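Local coordinates for ferric uptake regulation protein (Vibrio cholerae, PDB 2W57), which probably represses iron-uptake genes by binding DNA through a winged-helix domain when its regulatory metal site is occupied, at residues C31-A36 against V79-T84. Sequence-based numbering, arbitrary orientation.
Sequences CQHISA and VFELST. With ZN (zinc ion), chain D.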
# COMPACT_ATOMS: atom_id res chain seq x y z
N CYS A 31 6.22 17.70 8.32
CA CYS A 31 6.30 16.25 8.54
C CYS A 31 4.90 15.64 8.53
O CYS A 31 4.66 14.60 9.15
CB CYS A 31 7.01 15.93 9.85
SG CYS A 31 8.75 16.43 9.92
N GLN A 32 3.99 16.29 7.82
CA GLN A 32 2.61 15.83 7.77
C GLN A 32 2.40 14.43 7.18
O GLN A 32 1.42 13.76 7.54
CB GLN A 32 1.75 16.84 7.03
CG GLN A 32 0.29 16.59 7.24
CD GLN A 32 -0.56 17.63 6.57
OE1 GLN A 32 -0.57 18.80 6.97
NE2 GLN A 32 -1.28 17.21 5.54
N HIS A 33 3.29 14.02 6.27
CA HIS A 33 3.32 12.67 5.70
C HIS A 33 4.77 12.20 5.75
O HIS A 33 5.64 12.85 5.19
CB HIS A 33 2.88 12.68 4.23
CG HIS A 33 1.41 12.89 4.03
ND1 HIS A 33 0.84 14.14 3.98
CD2 HIS A 33 0.41 12.00 3.84
CE1 HIS A 33 -0.46 14.01 3.78
NE2 HIS A 33 -0.75 12.73 3.70
N ILE A 34 5.05 11.08 6.40
CA ILE A 34 6.45 10.76 6.68
C ILE A 34 6.68 9.26 6.86
O ILE A 34 5.88 8.58 7.48
CB ILE A 34 6.97 11.58 7.91
CG1 ILE A 34 8.50 11.60 7.95
CG2 ILE A 34 6.36 11.07 9.23
CD1 ILE A 34 9.06 12.70 8.85
N SER A 35 7.77 8.77 6.29
CA SER A 35 8.16 7.38 6.49
C SER A 35 8.91 7.25 7.79
O SER A 35 9.44 8.24 8.31
CB SER A 35 9.03 6.91 5.34
OG SER A 35 10.22 7.66 5.30
N ALA A 36 8.98 6.03 8.32
CA ALA A 36 9.82 5.73 9.48
C ALA A 36 11.29 6.15 9.29
O ALA A 36 11.95 6.55 10.25
CB ALA A 36 9.73 4.25 9.81
N VAL A 79 4.30 5.38 4.71
CA VAL A 79 4.32 6.73 5.26
C VAL A 79 3.21 6.86 6.30
O VAL A 79 2.15 6.22 6.21
CB VAL A 79 4.22 7.85 4.18
CG1 VAL A 79 5.44 7.83 3.26
CG2 VAL A 79 2.97 7.71 3.36
N PHE A 80 3.47 7.71 7.29
CA PHE A 80 2.57 7.90 8.39
C PHE A 80 2.13 9.36 8.43
O PHE A 80 2.79 10.24 7.88
CB PHE A 80 3.26 7.51 9.70
CG PHE A 80 3.72 6.06 9.74
CD1 PHE A 80 2.99 5.11 10.44
CD2 PHE A 80 4.91 5.67 9.11
CE1 PHE A 80 3.42 3.79 10.51
CE2 PHE A 80 5.34 4.34 9.16
CZ PHE A 80 4.59 3.40 9.86
N GLU A 81 1.00 9.61 9.08
CA GLU A 81 0.47 10.94 9.28
C GLU A 81 -0.41 10.84 10.52
O GLU A 81 -0.81 9.73 10.89
CB GLU A 81 -0.35 11.41 8.07
CG GLU A 81 -1.44 10.44 7.59
CD GLU A 81 -2.38 11.05 6.56
OE1 GLU A 81 -2.84 12.20 6.78
OE2 GLU A 81 -2.67 10.40 5.52
N LEU A 82 -0.68 11.97 11.16
CA LEU A 82 -1.58 12.01 12.30
C LEU A 82 -2.99 11.84 11.77
O LEU A 82 -3.29 12.32 10.68
CB LEU A 82 -1.46 13.34 13.04
CG LEU A 82 -0.16 13.57 13.83
CD1 LEU A 82 0.11 15.06 14.05
CD2 LEU A 82 -0.17 12.82 15.18
N SER A 83 -3.83 11.15 12.53
CA SER A 83 -5.22 10.90 12.14
C SER A 83 -6.05 12.18 12.03
O SER A 83 -5.74 13.18 12.68
CB SER A 83 -5.90 9.95 13.13
OG SER A 83 -5.23 8.71 13.17
N THR A 84 -7.06 12.15 11.17
CA THR A 84 -8.13 13.15 11.12
C THR A 84 -9.40 12.49 10.56
O THR A 84 -9.31 11.53 9.81
CB THR A 84 -7.78 14.39 10.23
OG1 THR A 84 -7.22 13.95 8.99
CG2 THR A 84 -6.79 15.34 10.93
ZN ZN D . -2.68 11.91 4.12
O HOH W 1 0.89 14.64 10.37
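A zinc site at the junction of the DNA-binding and dimerisation domains takes two of its ligands, H33 and E81, from this contact. H33 NE2, an imidazole nitrogen of the kind zinc commonly binds, lies 2.1 Å from the zinc ion. E81 OE2 also binds the zinc ion at 2.1 Å, its carboxylate bringing negative charge to the cation, while OE1 makes at most a long, weak second contact. The two side chains run alongside each other to the metal, the imidazole and carboxylate planes inclined by 53°. A chi1 of 52° in E81, with an extended chain beyond CG, brings the carboxylate to the metal beside H33. H88 and H90 complete the site, and H71 hydrogen-bonds E81 OE2, probably helping to orient the carboxylate. Next to these ligands, the short strand 34-35 pairs antiparallel with 78-82, a hairpin strand of the wing in this winged helix-turn-helix fold. I34 and F80 form the hydrogen-bonded pair: I34 N donates to F80 O at 2.8 Å and F80 N to I34 O at 2.6 Å. Their apolar side chains share one face of the sheet, where I34 packs on L26 of helix 17-26 and F80 on L59 of helix 52-64. S35 is the N-cap just before helix 36-45, its hydroxyl capping a backbone N there, and A36 is slim enough to fit against L52, Y56 and L59. Where direct pairing ends, a water bridges Q32 O and L82 N.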